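PDB 6HWJ: glucosamine kinase from Streptacidiphilus jiangxiensis, which catalyses the ATP-dependent, magnesium-requiring phosphorylation of D-glucosamine to D-glucosamine 6-phosphate and, to a lesser extent, acts on glucose. Local coordinates for residues A215-P218 and A219-G223; T224-A227 and R228-A231; R374-L377 and D378-T382; T383-L387 and D388-L392. One frame throughout, in Å; residues are numbered along the deposited sequence.

Two helices of one chain carry all four contacts. Interactions 1 and 2 lie in series on helix 212-234, their centres about 13 Å apart; interaction 3 follows much later on helix 362-386, and interaction 4 closes that helix and leads into the loop before helix 398-416. The two helices run side by side in the same general direction, so interaction 1 faces interaction 3 and interaction 2 faces interaction 4, each pair with centres about 9 Å apart; interaction 2 also touches interaction 3 through His230 and Tyr380. The centres of interactions 1 and 4 are about 18 Å apart. Together they form part of the C-terminal helical region, with interaction 2 closest to the magnesium-binding residues Gln305 and Asp317.

Interaction 1: residues A215-P218 and A219-G223; sequences ALLP and AAQLG
With CG of Leu217 opposite its own backbone N (chi1 175°) and CG of Gln221 opposite its carbonyl carbon (chi1 -58°), the two side chains lean together one turn apart along helix 212-234. The amide end of Gln221 settles against the branch point of Leu217, OE1 lying 3.5 Å from CG, while Gln221 CG packs against the methyl CD1 of Leu217 at 3.8 Å. The contact between these side chains is purely van der Waals. The same two residues are joined by an ordinary helical bond, Gln221 N to Leu217 O, 2.9 Å. The helix is kinked at Pro218, whose N has no hydrogen to give to the turn before. Close by, Leu216 O receives only weak bonds, from Ala219 N at 3.0 Å and Ala220 N at 3.3 Å. Regular pairing is back with Gln221 and goes on with Leu222, whose N donates to Pro218 O at 2.8 Å; the Leu222 side chain comes close to the same oxygen, CG 3.2 Å from it. Pro218 and Leu222 both pack on Trp197 of helix 194-207, whereas on another side of the helix Leu216 and Ala219 meet helix 362-386 through Trp368 and Ala372.

Interaction 2: residues T224-A227 and R228-A231; sequences TLTA and RMHA
Arg228 lays its guanidinium over the methyl group of Thr224, CG2 sitting 3.4 Å from the plane and over its centre. The arginine chain is extended from CG to NE and runs beside the threonine, the two pointing the same way. Beyond the methyl, Arg228 NH1 forms a salt bridge with Glu162, and Thr224 OG1 is hydrogen-bonded to Thr383. Two residues further along, Thr226 and His230 repeat the side-by-side pattern, so that both pairs are i to i+4 contacts along one helix. Thr226 has its methyl opposite the backbone N, leaving OG1 (chi1 -51°) to bond back to Leu222 O and bringing CG2 within 3.5 Å of His230 CE1. The carbonyl oxygen of Thr226 is engaged twice: His230 N donates to it at 2.9 Å, and the imidazole face passes over it, the oxygen 3.3 Å from the ring plane and offset toward the rim. The ring's rotation is fixed from both nitrogens, ND1 bonding to Tyr380 OH and NE2 to Asp338 OD2. The side chain of Met229 is about 8 Å from that of the magnesium ligand Gln305. Helix 212-234 lies against helix 362-386, which covers Thr226 and Ala227 through Phe376, Tyr380 and Thr383, and against helix 335-356, which meets Met229 and His230.

Interaction 3: residues R374-L377 and D378-T382; sequences RSFL and DAYRT
Arg381 N donates to Leu377 O in a short and nearly straight backbone bond, 2.8 Å long with an angle of 170° at the hydrogen. One turn's start earlier, Arg374 bends its chain (chi2 52°, chi3 53°) across Asp378 and brings the edge of its guanidinium to the carboxylate. The Arg374 NH2 to Asp378 OD1 bond is straight but long, at 3.4 Å, making a weak salt bridge; the arginine is also poorly ordered. Such an i to i+4 ion pair lies along the exposed flank of helix 362-386. Arg381 shares this flank, with its NH1 3.8 Å from Arg374 NH2 and the two guanidinium planes nearly coplanar. The crowding of like charges is probably eased by Asp378 beside Arg374 and by Asp395, which forms a salt bridge with Arg381 NH2. Asp378 also offers its carbonyl oxygen to both OG1 and N of Thr382, which arrive from opposite faces of the carbonyl plane. On the buried side, Phe376 CE1 lies 4.3 Å from Tyr380 CB, and the same two residues are joined by the backbone bond from Tyr380 N to Phe376 O of 2.8 Å. The Phe376 ring reaches Met342 and Thr343 of helix 335-356, and the Tyr380 ring meets Phe393 edge-to-face.

Interaction 4: residues T383-L387 and D388-L392; sequences TLARL and DADDL
A Schellman motif ends helix 362-386, and the contact is built round its two backbone bonds, the shorter loop enclosed by the longer. Ala389 N reaches back to Leu384 O at 2.8 Å, spanning five residues, and inside it Asp388 N donates to Ala385 O at 2.9 Å. The inner bond's donor stands far above the carbonyl plane (69° out of it), not on a lone pair. Asp388 makes the turn possible by adopting positive phi, 50°, which swings the chain back across the last helical turn. This reversal presses the side chains that flank it together: Leu384 CD2 touches Ala389 CB at 4.1 Å, the apolar contact that goes with this kind of cap. Farther on, in the 3-10 segment 390-392, Leu392 holds CG between its backbone N and carbonyl carbon (chi1 62°), and the branch reaches back so that its CD1 lies 3.9 Å from Leu384 CD1. Leu384 is therefore covered from two points of the returning chain, while its other neighbours include Ala227 of helix 212-234. Leu387 packs on Ala231 and Leu392 on His230 of that same helix. A positive-phi residue, the 6→1 and 5→2 bonds and a hydrophobic clasp across them are the signature of the Schellman C-cap.

Interaction 1: residues A215-P218 and A219-G223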
loop_
_atom_site.group_PDB
_atom_site.type_symbol
_atom_site.label_atom_id
_atom_site.label_comp_id
_atom_site.label_asym_id
_atom_site.label_seq_id
_atom_site.Cartn_x
_atom_site.Cartn_y
_atom_site.Cartn_z
ATOM N N ALA A 215 8.050 24.639 -5.780
ATOM C CA ALA A 215 7.367 23.829 -4.772
ATOM C C ALA A 215 6.132 23.134 -5.332
ATOM O O ALA A 215 5.683 22.141 -4.749
ATOM C CB ALA A 215 6.986 24.685 -3.578
ATOM N N LEU A 216 5.591 23.616 -6.443
ATOM C CA LEU A 216 4.434 22.981 -7.061
ATOM C C LEU A 216 4.813 21.827 -7.989
ATOM O O LEU A 216 3.986 20.946 -8.243
ATOM C CB LEU A 216 3.623 24.004 -7.850
ATOM C CG LEU A 216 2.808 24.992 -7.022
ATOM C CD1 LEU A 216 2.221 26.086 -7.879
ATOM C CD2 LEU A 216 1.677 24.256 -6.247
ATOM N N LEU A 217 6.033 21.794 -8.489
ATOM C CA LEU A 217 6.384 20.765 -9.467
ATOM C C LEU A 217 6.146 19.357 -8.943
ATOM O O LEU A 217 5.583 18.531 -9.689
ATOM C CB LEU A 217 7.839 20.954 -9.924
ATOM C CG LEU A 217 8.380 19.864 -10.856
ATOM C CD1 LEU A 217 7.589 19.788 -12.148
ATOM C CD2 LEU A 217 9.875 20.123 -11.144
ATOM N N PRO A 218 6.529 19.001 -7.711
ATOM C CA PRO A 218 6.262 17.624 -7.254
ATOM C C PRO A 218 4.786 17.251 -7.301
ATOM O O PRO A 218 4.448 16.089 -7.569
ATOM C CB PRO A 218 6.803 17.612 -5.811
ATOM C CG PRO A 218 7.860 18.711 -5.824
ATOM C CD PRO A 218 7.283 19.775 -6.715
ATOM N N ALA A 219 3.890 18.192 -7.032
ATOM C CA ALA A 219 2.470 17.877 -7.097
ATOM C C ALA A 219 2.076 17.487 -8.517
ATOM O O ALA A 219 1.276 16.560 -8.718
ATOM C CB ALA A 219 1.638 19.058 -6.606
ATOM N N ALA A 220 2.639 18.175 -9.513
ATOM C CA ALA A 220 2.384 17.820 -10.905
ATOM C C ALA A 220 3.026 16.499 -11.268
ATOM O O ALA A 220 2.444 15.704 -12.018
ATOM C CB ALA A 220 2.883 18.925 -11.850
ATOM N N GLN A 221 4.243 16.245 -10.782
ATOM C CA GLN A 221 4.874 14.959 -11.062
ATOM C C GLN A 221 4.103 13.810 -10.418
ATOM O O GLN A 221 3.978 12.736 -11.017
ATOM C CB GLN A 221 6.324 14.987 -10.595
ATOM C CG GLN A 221 7.106 16.096 -11.260
ATOM C CD GLN A 221 8.608 15.991 -11.038
ATOM O OE1 GLN A 221 9.138 16.533 -10.079
ATOM N NE2 GLN A 221 9.275 15.289 -11.913
ATOM N N LEU A 222 3.563 14.030 -9.219
ATOM C CA LEU A 222 2.724 13.024 -8.573
ATOM C C LEU A 222 1.463 12.757 -9.385
ATOM O O LEU A 222 1.025 11.607 -9.508
ATOM C CB LEU A 222 2.356 13.461 -7.158
ATOM C CG LEU A 222 3.485 13.429 -6.139
ATOM C CD1 LEU A 222 3.063 14.055 -4.829
ATOM C CD2 LEU A 222 3.945 12.015 -5.911
ATOM N N GLY A 223 0.869 13.801 -9.954
ATOM C CA GLY A 223 -0.301 13.602 -10.790
ATOM C C GLY A 223 0.012 12.787 -12.026
ATOM O O GLY A 223 -0.746 11.899 -12.405
#

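Interaction 2: residues T224-A227 and R228-A231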
loop_
_atom_site.group_PDB
_atom_site.type_symbol
_atom_site.label_atom_id
_atom_site.label_comp_id
_atom_site.label_asym_id
_atom_site.label_seq_id
_atom_site.Cartn_x
_atom_site.Cartn_y
_atom_site.Cartn_z
ATOM N N THR A 224 1.138 13.081 -12.679
ATOM C CA THR A 224 1.550 12.287 -13.828
ATOM C C THR A 224 1.822 10.837 -13.429
ATOM O O THR A 224 1.435 9.900 -14.150
ATOM C CB THR A 224 2.784 12.945 -14.482
ATOM O OG1 THR A 224 2.383 14.160 -15.127
ATOM C CG2 THR A 224 3.428 12.025 -15.489
ATOM N N LEU A 225 2.468 10.629 -12.286
ATOM C CA LEU A 225 2.769 9.273 -11.827
ATOM C C LEU A 225 1.489 8.479 -11.583
ATOM O O LEU A 225 1.368 7.326 -12.022
ATOM C CB LEU A 225 3.627 9.328 -10.545
ATOM C CG LEU A 225 4.006 8.008 -9.865
ATOM C CD1 LEU A 225 5.231 8.198 -8.975
ATOM C CD2 LEU A 225 2.853 7.460 -8.991
ATOM N N THR A 226 0.527 9.085 -10.891
ATOM C CA THR A 226 -0.743 8.439 -10.596
ATOM C C THR A 226 -1.487 8.062 -11.874
ATOM O O THR A 226 -2.088 6.985 -11.947
ATOM C CB THR A 226 -1.611 9.369 -9.741
ATOM O OG1 THR A 226 -0.863 9.831 -8.606
ATOM C CG2 THR A 226 -2.876 8.645 -9.268
ATOM N N ALA A 227 -1.436 8.927 -12.893
ATOM C CA ALA A 227 -2.101 8.635 -14.162
ATOM C C ALA A 227 -1.414 7.501 -14.912
ATOM O O ALA A 227 -2.084 6.618 -15.475
ATOM C CB ALA A 227 -2.160 9.891 -15.037
ATOM N N ARG A 228 -0.080 7.500 -14.931
ATOM C CA ARG A 228 0.656 6.393 -15.532
ATOM C C ARG A 228 0.360 5.087 -14.796
ATOM O O ARG A 228 0.210 4.026 -15.423
ATOM C CB ARG A 228 2.158 6.685 -15.509
ATOM C CG ARG A 228 2.592 7.843 -16.407
ATOM C CD ARG A 228 4.055 8.217 -16.141
ATOM N NE ARG A 228 4.520 9.217 -17.109
ATOM C CZ ARG A 228 5.691 9.846 -17.033
ATOM N NH1 ARG A 228 6.521 9.610 -16.019
ATOM N NH2 ARG A 228 6.028 10.726 -17.962
ATOM N N MET A 229 0.330 5.144 -13.468
ATOM C CA MET A 229 0.002 3.975 -12.652
ATOM C C MET A 229 -1.390 3.448 -12.997
ATOM O O MET A 229 -1.558 2.254 -13.295
ATOM C CB MET A 229 0.101 4.355 -11.169
ATOM C CG MET A 229 -0.136 3.211 -10.192
ATOM S SD MET A 229 -0.055 3.790 -8.465
ATOM C CE MET A 229 -1.644 4.598 -8.310
ATOM N N HIS A 230 -2.399 4.335 -13.011
ATOM C CA HIS A 230 -3.762 3.880 -13.286
ATOM C C HIS A 230 -3.910 3.342 -14.706
ATOM O O HIS A 230 -4.594 2.339 -14.931
ATOM C CB HIS A 230 -4.761 5.013 -13.039
ATOM C CG HIS A 230 -4.983 5.315 -11.598
ATOM N ND1 HIS A 230 -5.528 6.505 -11.162
ATOM C CD2 HIS A 230 -4.744 4.582 -10.489
ATOM C CE1 HIS A 230 -5.611 6.483 -9.846
ATOM N NE2 HIS A 230 -5.134 5.328 -9.416
ATOM N N ALA A 231 -3.283 3.994 -15.681
ATOM C CA ALA A 231 -3.380 3.526 -17.058
ATOM C C ALA A 231 -2.851 2.107 -17.187
ATOM O O ALA A 231 -3.417 1.290 -17.919
ATOM C CB ALA A 231 -2.626 4.471 -17.997
#

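Interaction 3: residues R374-L377 and D378-T382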
loop_
_atom_site.group_PDB
_atom_site.type_symbol
_atom_site.label_atom_id
_atom_site.label_comp_id
_atom_site.label_asym_id
_atom_site.label_seq_id
_atom_site.Cartn_x
_atom_site.Cartn_y
_atom_site.Cartn_z
ATOM N N ARG A 374 -4.674 21.680 -7.637
ATOM C CA ARG A 374 -4.916 21.964 -9.042
ATOM C C ARG A 374 -3.788 21.433 -9.927
ATOM O O ARG A 374 -4.054 20.856 -10.995
ATOM C CB ARG A 374 -5.093 23.468 -9.238
ATOM C CG ARG A 374 -5.301 23.907 -10.693
ATOM C CD ARG A 374 -6.420 23.116 -11.365
ATOM N NE ARG A 374 -7.656 23.145 -10.585
ATOM C CZ ARG A 374 -8.674 22.307 -10.754
ATOM N NH1 ARG A 374 -9.751 22.415 -9.991
ATOM N NH2 ARG A 374 -8.614 21.359 -11.679
ATOM N N SER A 375 -2.526 21.610 -9.502
ATOM C CA SER A 375 -1.403 21.093 -10.280
ATOM C C SER A 375 -1.477 19.579 -10.427
ATOM O O SER A 375 -1.212 19.043 -11.508
ATOM C CB SER A 375 -0.067 21.487 -9.632
ATOM O OG SER A 375 0.059 22.898 -9.516
ATOM N N PHE A 376 -1.806 18.875 -9.344
ATOM C CA PHE A 376 -1.921 17.425 -9.395
ATOM C C PHE A 376 -3.002 16.993 -10.371
ATOM O O PHE A 376 -2.758 16.174 -11.259
ATOM C CB PHE A 376 -2.222 16.867 -7.997
ATOM C CG PHE A 376 -2.404 15.378 -7.971
ATOM C CD1 PHE A 376 -3.621 14.809 -8.301
ATOM C CD2 PHE A 376 -1.348 14.546 -7.630
ATOM C CE1 PHE A 376 -3.778 13.444 -8.302
ATOM C CE2 PHE A 376 -1.514 13.185 -7.594
ATOM C CZ PHE A 376 -2.725 12.627 -7.952
ATOM N N LEU A 377 -4.220 17.527 -10.206
ATOM C CA LEU A 377 -5.337 17.129 -11.058
ATOM C C LEU A 377 -5.090 17.459 -12.529
ATOM O O LEU A 377 -5.416 16.656 -13.413
ATOM C CB LEU A 377 -6.615 17.813 -10.575
ATOM C CG LEU A 377 -7.198 17.296 -9.267
ATOM C CD1 LEU A 377 -8.369 18.157 -8.829
ATOM C CD2 LEU A 377 -7.628 15.835 -9.399
ATOM N N ASP A 378 -4.550 18.649 -12.819
ATOM C CA ASP A 378 -4.272 19.010 -14.208
ATOM C C ASP A 378 -3.275 18.043 -14.839
ATOM O O ASP A 378 -3.489 17.543 -15.953
ATOM C CB ASP A 378 -3.757 20.447 -14.285
ATOM C CG ASP A 378 -4.837 21.468 -13.987
ATOM O OD1 ASP A 378 -6.013 21.073 -13.812
ATOM O OD2 ASP A 378 -4.513 22.670 -13.923
ATOM N N ALA A 379 -2.177 17.757 -14.133
ATOM C CA ALA A 379 -1.201 16.799 -14.641
ATOM C C ALA A 379 -1.815 15.416 -14.788
ATOM O O ALA A 379 -1.586 14.725 -15.787
ATOM C CB ALA A 379 0.013 16.762 -13.711
ATOM N N TYR A 380 -2.606 14.994 -13.798
ATOM C CA TYR A 380 -3.257 13.690 -13.863
ATOM C C TYR A 380 -4.180 13.591 -15.072
ATOM O O TYR A 380 -4.113 12.619 -15.838
ATOM C CB TYR A 380 -4.007 13.439 -12.554
ATOM C CG TYR A 380 -4.758 12.119 -12.485
ATOM C CD1 TYR A 380 -4.092 10.927 -12.235
ATOM C CD2 TYR A 380 -6.146 12.087 -12.645
ATOM C CE1 TYR A 380 -4.791 9.713 -12.162
ATOM C CE2 TYR A 380 -6.855 10.897 -12.578
ATOM C CZ TYR A 380 -6.185 9.714 -12.334
ATOM O OH TYR A 380 -6.898 8.553 -12.282
ATOM N N ARG A 381 -5.044 14.584 -15.264
ATOM C CA ARG A 381 -5.957 14.583 -16.410
ATOM C C ARG A 381 -5.201 14.649 -17.728
ATOM O O ARG A 381 -5.510 13.909 -18.672
ATOM C CB ARG A 381 -6.935 15.760 -16.326
ATOM C CG ARG A 381 -8.071 15.583 -15.321
ATOM C CD ARG A 381 -9.184 16.592 -15.581
ATOM N NE ARG A 381 -10.328 16.410 -14.697
ATOM C CZ ARG A 381 -10.535 17.112 -13.585
ATOM N NH1 ARG A 381 -9.672 18.050 -13.206
ATOM N NH2 ARG A 381 -11.606 16.874 -12.848
ATOM N N THR A 382 -4.203 15.542 -17.820
ATOM C CA THR A 382 -3.425 15.654 -19.054
ATOM C C THR A 382 -2.725 14.339 -19.383
ATOM O O THR A 382 -2.698 13.914 -20.542
ATOM C CB THR A 382 -2.406 16.785 -18.936
ATOM O OG1 THR A 382 -3.076 18.001 -18.618
ATOM C CG2 THR A 382 -1.649 16.983 -20.251
#

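Interaction 4: residues T383-L387 and D388-L392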
loop_
_atom_site.group_PDB
_atom_site.type_symbol
_atom_site.label_atom_id
_atom_site.label_comp_id
_atom_site.label_asym_id
_atom_site.label_seq_id
_atom_site.Cartn_x
_atom_site.Cartn_y
_atom_site.Cartn_z
ATOM N N THR A 383 -2.147 13.685 -18.377
ATOM C CA THR A 383 -1.453 12.421 -18.622
ATOM C C THR A 383 -2.427 11.310 -18.999
ATOM O O THR A 383 -2.186 10.565 -19.968
ATOM C CB THR A 383 -0.617 12.044 -17.407
ATOM O OG1 THR A 383 0.357 13.066 -17.164
ATOM C CG2 THR A 383 0.113 10.710 -17.631
ATOM N N LEU A 384 -3.558 11.199 -18.283
ATOM C CA LEU A 384 -4.565 10.222 -18.697
ATOM C C LEU A 384 -4.964 10.431 -20.158
ATOM O O LEU A 384 -5.120 9.466 -20.916
ATOM C CB LEU A 384 -5.805 10.296 -17.820
ATOM C CG LEU A 384 -5.730 9.699 -16.421
ATOM C CD1 LEU A 384 -7.132 9.737 -15.774
ATOM C CD2 LEU A 384 -5.205 8.274 -16.431
ATOM N N ALA A 385 -5.139 11.692 -20.573
ATOM C CA ALA A 385 -5.536 11.955 -21.951
ATOM C C ALA A 385 -4.414 11.585 -22.922
ATOM O O ALA A 385 -4.660 10.977 -23.969
ATOM C CB ALA A 385 -5.928 13.427 -22.118
ATOM N N ARG A 386 -3.175 11.933 -22.585
ATOM C CA ARG A 386 -2.036 11.533 -23.410
ATOM C C ARG A 386 -1.955 10.019 -23.564
ATOM O O ARG A 386 -1.504 9.520 -24.600
ATOM C CB ARG A 386 -0.749 12.074 -22.794
ATOM C CG ARG A 386 0.478 11.911 -23.641
ATOM C CD ARG A 386 1.690 12.586 -22.982
ATOM N NE ARG A 386 2.777 12.783 -23.938
ATOM C CZ ARG A 386 3.934 13.376 -23.647
ATOM N NH1 ARG A 386 4.159 13.842 -22.426
ATOM N NH2 ARG A 386 4.862 13.507 -24.590
ATOM N N LEU A 387 -2.382 9.272 -22.552
ATOM C CA LEU A 387 -2.371 7.818 -22.595
ATOM C C LEU A 387 -3.700 7.233 -23.068
ATOM O O LEU A 387 -3.890 6.018 -22.981
ATOM C CB LEU A 387 -2.029 7.255 -21.203
ATOM C CG LEU A 387 -0.681 7.711 -20.647
ATOM C CD1 LEU A 387 -0.494 7.239 -19.222
ATOM C CD2 LEU A 387 0.464 7.213 -21.522
ATOM N N ASP A 388 -4.619 8.066 -23.554
ATOM C CA ASP A 388 -5.937 7.613 -23.991
ATOM C C ASP A 388 -6.596 6.732 -22.929
ATOM O O ASP A 388 -7.106 5.645 -23.211
ATOM C CB ASP A 388 -5.837 6.874 -25.327
ATOM C CG ASP A 388 -5.373 7.772 -26.456
ATOM O OD1 ASP A 388 -5.821 8.938 -26.516
ATOM O OD2 ASP A 388 -4.556 7.314 -27.281
ATOM N N ALA A 389 -6.581 7.216 -21.686
ATOM C CA ALA A 389 -7.175 6.523 -20.548
ATOM C C ALA A 389 -8.091 7.455 -19.763
ATOM O O ALA A 389 -8.267 7.283 -18.553
ATOM C CB ALA A 389 -6.093 5.953 -19.636
ATOM N N ASP A 390 -8.684 8.439 -20.442
ATOM C CA ASP A 390 -9.466 9.464 -19.757
ATOM C C ASP A 390 -10.614 8.866 -18.945
ATOM O O ASP A 390 -10.963 9.381 -17.871
ATOM C CB ASP A 390 -10.042 10.463 -20.769
ATOM C CG ASP A 390 -9.022 10.924 -21.790
ATOM O OD1 ASP A 390 -8.635 10.118 -22.662
ATOM O OD2 ASP A 390 -8.613 12.097 -21.718
ATOM N N ASP A 391 -11.225 7.790 -19.448
ATOM C CA ASP A 391 -12.501 7.315 -18.925
ATOM C C ASP A 391 -12.389 6.523 -17.624
ATOM O O ASP A 391 -13.423 6.150 -17.060
ATOM C CB ASP A 391 -13.204 6.448 -19.982
ATOM C CG ASP A 391 -12.289 5.390 -20.578
ATOM O OD1 ASP A 391 -11.131 5.265 -20.119
ATOM O OD2 ASP A 391 -12.728 4.687 -21.515
ATOM N N LEU A 392 -11.183 6.239 -17.128
ATOM C CA LEU A 392 -11.098 5.561 -15.845
ATOM C C LEU A 392 -11.312 6.508 -14.680
ATOM O O LEU A 392 -11.579 6.048 -13.561
ATOM C CB LEU A 392 -9.742 4.850 -15.722
ATOM C CG LEU A 392 -8.472 5.669 -15.744
ATOM C CD1 LEU A 392 -8.132 6.206 -14.363
ATOM C CD2 LEU A 392 -7.331 4.814 -16.298
#